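Local atomic coordinates of thioredoxin-like protein (Klebsiella pneumoniae subsp. pneumoniae MGH 78578, PDB entry 3TY1), a protein that is of unproven function but belongs to the galactose mutarotase-like clan and probably binds carbohydrate, as aldose 1-epimerases do. Residues Glu120-Pro125 and Gln207-Ser212; Asn97-Asn102 and Gly130-Leu135. All coordinates share one frame; numbering follows the deposited sequence. Where two conformers were deposited one is given.

Followed from the N terminus, the chain reaches the four segments in the order 97-102, 120-125, 130-135, 207-212. Contact 2 closes a short loop, bringing the turn that leads into helix 100-103 against strand 131-133 and the residue after it. Before that loop is complete the chain has already entered the first segment of contact 1, whose partner arrives 82 residues later on strand 204-214, so the two closures cross. They also touch: Trp121 NE1 of contact 1 lies 2.8 Å from Thr134 O of contact 2, a probable hydrogen bond. Together they fasten the peripheral 97-135 region, helix and hairpin included, to a long strand of the mixed sheet.

Contact 1 (Glu120-Pro125 and Gln207-Ser212); sequences EWTGHP and QIIYHS. With SO4 (sulfate ion), chain L.
Gln207 and Thr122 bury most of the surface here, with Ile209 as the third partner. The Gln207 side chain starts beside its own backbone N and runs on extended, passing over the Thr122 methyl, so that Thr122 CG2 lies 3.5 Å from Gln207 CB and 3.6 Å from Gln207 NE2. At its end the amide takes a bond from the backbone: Thr122 N donates to Gln207 OE1 over 3.1 Å, bent at 142° and coming from above the carbonyl plane. One water joins Gln207 OE1 to Glu120 O, and a second joins Gln207 NE2 to Thr122 O. NE2 is also bonded to Ser320 OG, so this buried amide is well supplied with partners, and glutamine suits a place needing both donor and acceptor. Threonine suits its own place by turning the methyl to Gln207 while OG1, bonded to Cys117 O, packs 3.9 Å from Ile209 CG1. Further along the strand His211 NE2 donates to sulfate O3 at 2.8 Å; His136 also hydrogen-bonds this ion, probably a crystallisation component. Around the contact, strand 204-214 is flanked by strands 114-119 and 311-318, while Gly123 and His124 make backbone bonds to His136 and Ala322 in neighbouring loops.

Contact 2 (Asn97-Asn102 and Gly130-Leu135); sequences NLESRN and GQIYTL
Glu99 reaches across to Thr134 and Ile132, and its side chain carries much of this contact. Glu99 was modelled in two conformers, so what follows describes one of them. From CB the chain sets off beside its own backbone N and then bends at the second torsion (75°), which keeps the rest of the chain alongside the Thr134 methyl. The first atom to meet the other segment is CG, 3.8 Å from Thr134 CG2 and 4.1 Å from Ile132 CD1, two methyls that suit the aliphatic part of a glutamate. CD keeps to the same threonine methyl, and at the tip Glu99 OE2 still lies 3.6 Å from Thr134 CG2. Here polar partners take over. One water donates to Glu99 OE2 at 2.7 Å and to Ile132 O; another donates to Glu99 OE2 and, at 2.8 Å, to Thr134 OG1. Threonine thus serves in two ways, its hydroxyl facing a water and its methyl packing 3.4 Å from Leu98 O, while Leu98 CB covers the OG1 side.

The glutamate is held on a type I turn from Asn97 to Ser100. Asn97 O accepts from both Ser100 N and Ser100 OG, the latter at 2.7 Å, and Asn97 OD1 adds a weak capping bond from Glu99 N. Beyond the turn, Arg101 pairs with Glu108 and with Glu120 of a neighbouring subunit, tying this region into the trimeric assembly.

Chemically, the two segments meet through methyl packing and shared water rather than direct polar bonds. With two waters donating to OE2 in this conformer, the carboxylate is probably ionised and its charge partly screened, which would let the acid lie beside the Thr134 methyl.

Contact 1 (Glu120-Pro125 and Gln207-Ser212)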
ATOM      1  N   GLU A 120      -6.933  18.071  -3.957  1.00 37.98           N
ATOM      2  CA  GLU A 120      -6.770  17.949  -5.417  1.00 37.17           C
ATOM      3  C   GLU A 120      -8.126  17.630  -6.098  1.00 38.71           C
ATOM      4  O   GLU A 120      -8.421  18.121  -7.204  1.00 36.94           O
ATOM      5  CB  GLU A 120      -5.683  16.918  -5.739  1.00 39.89           C
ATOM      6  CG  GLU A 120      -5.124  17.050  -7.141  1.00 42.43           C
ATOM      7  CD  GLU A 120      -4.171  15.936  -7.541  1.00 41.20           C
ATOM      8  OE1 GLU A 120      -3.418  15.428  -6.685  1.00 37.89           O
ATOM      9  OE2 GLU A 120      -4.131  15.612  -8.749  1.00 39.45           O
ATOM     10  N   TRP A 121      -8.944  16.822  -5.429  1.00 34.18           N
ATOM     11  CA  TRP A 121     -10.344  16.601  -5.821  1.00 34.83           C
ATOM     12  C   TRP A 121     -11.120  16.103  -4.614  1.00 34.91           C
ATOM     13  O   TRP A 121     -10.530  15.816  -3.570  1.00 32.02           O
ATOM     14  CB  TRP A 121     -10.500  15.627  -7.008  1.00 37.31           C
ATOM     15  CG  TRP A 121     -10.215  14.246  -6.675  1.00 35.84           C
ATOM     16  CD1 TRP A 121     -11.111  13.310  -6.257  1.00 36.48           C
ATOM     17  CD2 TRP A 121      -8.939  13.631  -6.641  1.00 36.53           C
ATOM     18  NE1 TRP A 121     -10.477  12.143  -5.987  1.00 34.27           N
ATOM     19  CE2 TRP A 121      -9.133  12.312  -6.188  1.00 33.26           C
ATOM     20  CE3 TRP A 121      -7.643  14.064  -6.941  1.00 43.25           C
ATOM     21  CZ2 TRP A 121      -8.071  11.404  -6.022  1.00 37.09           C
ATOM     22  CZ3 TRP A 121      -6.593  13.176  -6.779  1.00 47.34           C
ATOM     23  CH2 TRP A 121      -6.815  11.850  -6.322  1.00 47.58           C
ATOM     24  N   THR A 122     -12.433  15.976  -4.782  1.00 32.93           N
ATOM     25  CA  THR A 122     -13.316  15.509  -3.730  1.00 33.94           C
ATOM     26  C   THR A 122     -14.539  14.811  -4.324  1.00 33.53           C
ATOM     27  O   THR A 122     -14.707  14.723  -5.529  1.00 33.20           O
ATOM     28  CB  THR A 122     -13.785  16.702  -2.840  1.00 33.07           C
ATOM     29  OG1 THR A 122     -14.234  16.200  -1.592  1.00 34.55           O
ATOM     30  CG2 THR A 122     -14.896  17.560  -3.544  1.00 31.60           C
ATOM     31  N   GLY A 123     -15.381  14.282  -3.447  1.00 33.34           N
ATOM     32  CA  GLY A 123     -16.677  13.775  -3.850  1.00 33.56           C
ATOM     33  C   GLY A 123     -16.717  12.303  -4.200  1.00 34.49           C
ATOM     34  O   GLY A 123     -15.691  11.600  -4.147  1.00 34.05           O
ATOM     35  N   HIS A 124     -17.900  11.846  -4.590  1.00 34.02           N
ATOM     36  CA  HIS A 124     -18.088  10.440  -4.954  1.00 35.12           C
ATOM     37  C   HIS A 124     -17.158  10.070  -6.117  1.00 34.42           C
ATOM     38  O   HIS A 124     -16.801  10.923  -6.920  1.00 35.93           O
ATOM     39  CB  HIS A 124     -19.530  10.165  -5.359  1.00 36.33           C
ATOM     40  CG  HIS A 124     -20.509  10.270  -4.243  1.00 38.14           C
ATOM     41  ND1 HIS A 124     -21.865  10.338  -4.466  1.00 39.86           N
ATOM     42  CD2 HIS A 124     -20.343  10.329  -2.902  1.00 35.22           C
ATOM     43  CE1 HIS A 124     -22.493  10.402  -3.308  1.00 46.92           C
ATOM     44  NE2 HIS A 124     -21.593  10.387  -2.346  1.00 41.25           N
ATOM     45  N   PRO A 125     -16.769   8.790  -6.218  1.00 32.81           N
ATOM     46  CA  PRO A 125     -15.830   8.386  -7.261  1.00 33.49           C
ATOM     47  C   PRO A 125     -16.387   8.367  -8.688  1.00 37.39           C
ATOM     48  O   PRO A 125     -17.594   8.326  -8.881  1.00 35.80           O
ATOM     49  CB  PRO A 125     -15.411   6.968  -6.842  1.00 34.29           C
ATOM     50  CG  PRO A 125     -16.565   6.422  -6.144  1.00 35.08           C
ATOM     51  CD  PRO A 125     -17.163   7.647  -5.372  1.00 34.12           C
ATOM     52  N   GLN A 207     -10.692  21.270  -4.791  1.00 35.55           N
ATOM     53  CA  GLN A 207     -11.995  21.119  -4.172  1.00 34.80           C
ATOM     54  C   GLN A 207     -11.808  20.720  -2.713  1.00 35.44           C
ATOM     55  O   GLN A 207     -10.866  19.996  -2.398  1.00 37.72           O
ATOM     56  CB  GLN A 207     -12.808  20.015  -4.823  1.00 34.97           C
ATOM     57  CG  GLN A 207     -13.055  20.128  -6.307  1.00 35.38           C
ATOM     58  CD  GLN A 207     -13.727  18.888  -6.817  1.00 35.11           C
ATOM     59  OE1 GLN A 207     -13.048  17.896  -7.127  1.00 34.66           O
ATOM     60  NE2 GLN A 207     -15.074  18.907  -6.874  1.00 33.52           N
ATOM     61  N   ILE A 208     -12.721  21.132  -1.839  1.00 34.39           N
ATOM     62  CA  ILE A 208     -12.658  20.685  -0.422  1.00 33.99           C
ATOM     63  C   ILE A 208     -14.034  20.628   0.208  1.00 32.53           C
ATOM     64  O   ILE A 208     -14.830  21.511  -0.001  1.00 34.17           O
ATOM     65  CB  ILE A 208     -11.702  21.586   0.421  1.00 32.91           C
ATOM     66  CG1 ILE A 208     -11.591  21.157   1.903  1.00 32.48           C
ATOM     67  CG2 ILE A 208     -12.096  23.085   0.303  1.00 36.68           C
ATOM     68  CD1 ILE A 208     -11.012  19.736   2.124  1.00 29.84           C
ATOM     69  N   ILE A 209     -14.284  19.581   1.008  1.00 31.68           N
ATOM     70  CA  ILE A 209     -15.463  19.482   1.837  1.00 30.73           C
ATOM     71  C   ILE A 209     -14.920  19.192   3.248  1.00 32.24           C
ATOM     72  O   ILE A 209     -14.108  18.250   3.414  1.00 28.17           O
ATOM     73  CB  ILE A 209     -16.413  18.323   1.367  1.00 33.56           C
ATOM     74  CG1 ILE A 209     -16.921  18.559  -0.050  1.00 39.79           C
ATOM     75  CG2 ILE A 209     -17.551  18.140   2.367  1.00 32.14           C
ATOM     76  CD1 ILE A 209     -17.821  17.464  -0.608  1.00 31.64           C
ATOM     77  N   TYR A 210     -15.326  20.002   4.238  1.00 28.60           N
ATOM     78  CA  TYR A 210     -15.024  19.774   5.650  1.00 28.76           C
ATOM     79  C   TYR A 210     -16.134  18.866   6.192  1.00 28.62           C
ATOM     80  O   TYR A 210     -17.186  19.326   6.664  1.00 33.03           O
ATOM     81  CB  TYR A 210     -14.912  21.109   6.380  1.00 29.52           C
ATOM     82  CG  TYR A 210     -13.572  21.755   6.109  1.00 31.92           C
ATOM     83  CD1 TYR A 210     -13.332  22.468   4.958  1.00 34.58           C
ATOM     84  CD2 TYR A 210     -12.511  21.572   6.996  1.00 31.22           C
ATOM     85  CE1 TYR A 210     -12.064  23.003   4.702  1.00 29.22           C
ATOM     86  CE2 TYR A 210     -11.323  22.118   6.778  1.00 30.67           C
ATOM     87  CZ  TYR A 210     -11.078  22.834   5.627  1.00 30.67           C
ATOM     88  OH  TYR A 210      -9.819  23.329   5.417  1.00 33.09           O
ATOM     89  N   HIS A 211     -15.901  17.566   6.089  1.00 28.25           N
ATOM     90  CA  HIS A 211     -16.905  16.546   6.299  1.00 28.07           C
ATOM     91  C   HIS A 211     -17.001  16.291   7.800  1.00 30.18           C
ATOM     92  O   HIS A 211     -16.212  15.532   8.370  1.00 29.88           O
ATOM     93  CB  HIS A 211     -16.462  15.307   5.490  1.00 32.46           C
ATOM     94  CG  HIS A 211     -17.530  14.308   5.216  1.00 35.64           C
ATOM     95  ND1 HIS A 211     -18.284  13.731   6.212  1.00 33.64           N
ATOM     96  CD2 HIS A 211     -17.885  13.683   4.063  1.00 40.71           C
ATOM     97  CE1 HIS A 211     -19.063  12.800   5.688  1.00 38.62           C
ATOM     98  NE2 HIS A 211     -18.855  12.761   4.381  1.00 36.14           N
ATOM     99  N   SER A 212     -17.961  16.949   8.440  1.00 27.64           N
ATOM    100  CA  SER A 212     -18.038  16.999   9.912  1.00 27.29           C
ATOM    101  C   SER A 212     -19.195  16.139  10.394  1.00 27.95           C
ATOM    102  O   SER A 212     -20.350  16.364   9.993  1.00 26.86           O
ATOM    103  CB  SER A 212     -18.129  18.458  10.351  1.00 30.22           C
ATOM    104  OG  SER A 212     -17.122  19.268   9.690  1.00 30.70           O
TER
HETATM  105  S   SO4 L 513     -20.195  10.004   2.280  1.00 85.78           S
HETATM  106  O1  SO4 L 513     -20.076   9.146   3.464  1.00 72.42           O
HETATM  107  O2  SO4 L 513     -21.510  10.682   2.265  1.00 83.89           O
HETATM  108  O3  SO4 L 513     -19.135  11.015   2.261  1.00 56.69           O
HETATM  109  O4  SO4 L 513     -20.053   9.162   1.091  1.00 75.53           O
HETATM  110  O   HOH W   1     -10.880  18.802  -8.623  1.00 36.12           O
HETATM  111  O   HOH W   2     -16.270  16.279  -6.966  1.00 40.83           O

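Contact 2 (Asn97-Asn102 and Gly130-Leu135)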
ATOM      1  N   ASN A  97      -6.194   0.717  -0.081  1.00 29.54           N
ATOM      2  CA  ASN A  97      -6.071   0.950  -1.521  1.00 30.74           C
ATOM      3  C   ASN A  97      -7.312   1.762  -1.905  1.00 29.02           C
ATOM      4  O   ASN A  97      -8.408   1.210  -1.984  1.00 28.53           O
ATOM      5  CB  ASN A  97      -6.006  -0.369  -2.317  1.00 33.01           C
ATOM      6  CG  ASN A  97      -5.883  -0.135  -3.801  1.00 33.67           C
ATOM      7  OD1 ASN A  97      -6.084   0.984  -4.286  1.00 36.51           O
ATOM      8  ND2 ASN A  97      -5.498  -1.173  -4.542  1.00 44.95           N
ATOM      9  N   LEU A  98      -7.140   3.062  -2.092  1.00 25.99           N
ATOM     10  CA  LEU A  98      -8.257   3.981  -2.390  1.00 29.38           C
ATOM     11  C   LEU A  98      -9.001   3.645  -3.688  1.00 30.05           C
ATOM     12  O   LEU A  98     -10.224   3.905  -3.798  1.00 31.32           O
ATOM     13  CB  LEU A  98      -7.782   5.462  -2.374  1.00 27.53           C
ATOM     14  CG  LEU A  98      -7.264   6.037  -1.047  1.00 29.34           C
ATOM     15  CD1 LEU A  98      -6.558   7.433  -1.296  1.00 28.17           C
ATOM     16  CD2 LEU A  98      -8.375   6.162   0.016  1.00 29.67           C
ATOM     17  N   GLU A  99      -8.287   3.019  -4.629  1.00 30.22           N
ATOM     18  CA  GLU A  99      -8.876   2.606  -5.902  0.50 32.06           C
ATOM     19  C   GLU A  99      -9.731   1.338  -5.777  1.00 33.18           C
ATOM     20  O   GLU A  99     -10.560   1.066  -6.653  1.00 32.44           O
ATOM     21  CB  GLU A  99      -7.784   2.407  -6.975  0.50 34.60           C
ATOM     22  CG  GLU A  99      -7.219   3.715  -7.578  0.50 37.46           C
ATOM     23  CD  GLU A  99      -6.265   4.460  -6.672  0.50 42.55           C
ATOM     24  OE1 GLU A  99      -5.724   3.858  -5.699  0.50 33.39           O
ATOM     25  OE2 GLU A  99      -6.048   5.657  -6.955  0.50 36.47           O
ATOM     26  N   SER A 100      -9.542   0.573  -4.708  1.00 29.02           N
ATOM     27  CA  SER A 100     -10.286  -0.666  -4.550  1.00 33.80           C
ATOM     28  C   SER A 100     -11.809  -0.410  -4.343  1.00 31.17           C
ATOM     29  O   SER A 100     -12.264   0.715  -4.071  1.00 31.89           O
ATOM     30  CB  SER A 100      -9.676  -1.535  -3.425  1.00 33.18           C
ATOM     31  OG  SER A 100      -9.938  -0.961  -2.190  1.00 32.44           O
ATOM     32  N   ARG A 101     -12.593  -1.463  -4.551  1.00 29.79           N
ATOM     33  CA  ARG A 101     -14.043  -1.361  -4.535  1.00 29.18           C
ATOM     34  C   ARG A 101     -14.534  -0.250  -5.484  1.00 32.09           C
ATOM     35  O   ARG A 101     -15.454   0.515  -5.150  1.00 33.08           O
ATOM     36  CB  ARG A 101     -14.564  -1.151  -3.103  1.00 29.72           C
ATOM     37  CG  ARG A 101     -14.102  -2.167  -2.113  1.00 34.70           C
ATOM     38  CD  ARG A 101     -14.692  -1.895  -0.731  1.00 35.35           C
ATOM     39  NE  ARG A 101     -14.173  -2.831   0.261  1.00 34.84           N
ATOM     40  CZ  ARG A 101     -14.753  -3.980   0.648  1.00 34.23           C
ATOM     41  NH1 ARG A 101     -15.886  -4.435   0.117  1.00 28.19           N
ATOM     42  NH2 ARG A 101     -14.182  -4.700   1.582  1.00 30.01           N
ATOM     43  N   ASN A 102     -13.883  -0.139  -6.636  1.00 32.51           N
ATOM     44  CA  ASN A 102     -14.258   0.858  -7.664  1.00 36.65           C
ATOM     45  C   ASN A 102     -14.200   2.305  -7.115  1.00 35.80           C
ATOM     46  O   ASN A 102     -15.151   3.072  -7.257  1.00 36.65           O
ATOM     47  CB  ASN A 102     -15.679   0.542  -8.186  1.00 36.07           C
ATOM     48  CG  ASN A 102     -16.063   1.342  -9.417  1.00 46.11           C
ATOM     49  OD1 ASN A 102     -15.196   1.772 -10.164  1.00 37.99           O
ATOM     50  ND2 ASN A 102     -17.395   1.484  -9.664  1.00 43.96           N
ATOM     51  N   GLY A 130      -8.769   8.396 -18.356  0.50 60.28           N
ATOM     52  CA  GLY A 130      -8.733   6.975 -18.112  0.50 57.69           C
ATOM     53  C   GLY A 130      -8.452   6.694 -16.641  0.50 54.80           C
ATOM     54  O   GLY A 130      -7.997   5.604 -16.318  0.50 55.56           O
ATOM     55  N   GLN A 131      -8.746   7.628 -15.727  1.00 51.60           N
ATOM     56  CA  GLN A 131      -8.274   7.447 -14.337  1.00 49.07           C
ATOM     57  C   GLN A 131      -9.394   7.408 -13.323  1.00 44.50           C
ATOM     58  O   GLN A 131     -10.446   8.003 -13.525  1.00 45.71           O
ATOM     59  CB  GLN A 131      -7.277   8.569 -13.963  1.00 48.41           C
ATOM     60  CG  GLN A 131      -7.840   9.806 -13.282  1.00 57.33           C
ATOM     61  CD  GLN A 131      -6.742  10.712 -12.707  1.00 61.35           C
ATOM     62  OE1 GLN A 131      -5.791  11.060 -13.392  1.00 66.92           O
ATOM     63  NE2 GLN A 131      -6.890  11.093 -11.448  1.00 73.86           N
ATOM     64  N   ILE A 132      -9.128   6.756 -12.200  1.00 41.15           N
ATOM     65  CA  ILE A 132     -10.125   6.674 -11.136  1.00 37.75           C
ATOM     66  C   ILE A 132      -9.903   7.834 -10.187  1.00 37.69           C
ATOM     67  O   ILE A 132      -8.852   7.934  -9.578  1.00 38.69           O
ATOM     68  CB  ILE A 132     -10.032   5.369 -10.355  1.00 36.93           C
ATOM     69  CG1 ILE A 132     -10.245   4.154 -11.267  1.00 42.39           C
ATOM     70  CG2 ILE A 132     -11.097   5.341  -9.247  1.00 31.32           C
ATOM     71  CD1 ILE A 132      -9.893   2.795 -10.596  1.00 38.68           C
ATOM     72  N   TYR A 133     -10.903   8.691 -10.053  1.00 37.31           N
ATOM     73  CA  TYR A 133     -10.930   9.709  -9.025  1.00 33.97           C
ATOM     74  C   TYR A 133     -11.599   9.060  -7.852  1.00 33.40           C
ATOM     75  O   TYR A 133     -12.785   8.798  -7.900  1.00 36.02           O
ATOM     76  CB  TYR A 133     -11.750  10.909  -9.492  1.00 36.52           C
ATOM     77  CG  TYR A 133     -11.028  11.726 -10.526  1.00 34.63           C
ATOM     78  CD1 TYR A 133     -10.136  12.714 -10.143  1.00 40.65           C
ATOM     79  CD2 TYR A 133     -11.236  11.500 -11.892  1.00 42.33           C
ATOM     80  CE1 TYR A 133      -9.459  13.476 -11.080  1.00 40.79           C
ATOM     81  CE2 TYR A 133     -10.577  12.254 -12.848  1.00 42.91           C
ATOM     82  CZ  TYR A 133      -9.685  13.235 -12.439  1.00 47.32           C
ATOM     83  OH  TYR A 133      -9.030  13.978 -13.369  1.00 47.34           O
ATOM     84  N   THR A 134     -10.833   8.804  -6.803  1.00 32.55           N
ATOM     85  CA  THR A 134     -11.293   8.033  -5.667  1.00 33.04           C
ATOM     86  C   THR A 134     -12.077   8.893  -4.677  1.00 32.79           C
ATOM     87  O   THR A 134     -11.896  10.104  -4.615  1.00 29.99           O
ATOM     88  CB  THR A 134     -10.110   7.333  -5.003  1.00 32.48           C
ATOM     89  OG1 THR A 134      -9.138   8.317  -4.621  1.00 34.40           O
ATOM     90  CG2 THR A 134      -9.478   6.324  -6.001  1.00 28.71           C
ATOM     91  N   LEU A 135     -12.944   8.233  -3.912  1.00 32.00           N
ATOM     92  CA  LEU A 135     -13.844   8.883  -2.979  1.00 32.82           C
ATOM     93  C   LEU A 135     -13.147   9.880  -2.048  1.00 30.45           C
ATOM     94  O   LEU A 135     -12.314   9.505  -1.198  1.00 28.18           O
ATOM     95  CB  LEU A 135     -14.572   7.833  -2.107  1.00 30.77           C
ATOM     96  CG  LEU A 135     -15.537   8.363  -1.031  1.00 32.10           C
ATOM     97  CD1 LEU A 135     -16.670   9.214  -1.627  1.00 29.20           C
ATOM     98  CD2 LEU A 135     -16.152   7.178  -0.267  1.00 28.94           C
TER
HETATM   99  O   HOH W   3      -6.523   6.845  -9.289  1.00 37.08           O
HETATM  100  O   HOH W   4      -6.413   7.943  -5.281  1.00 38.78           O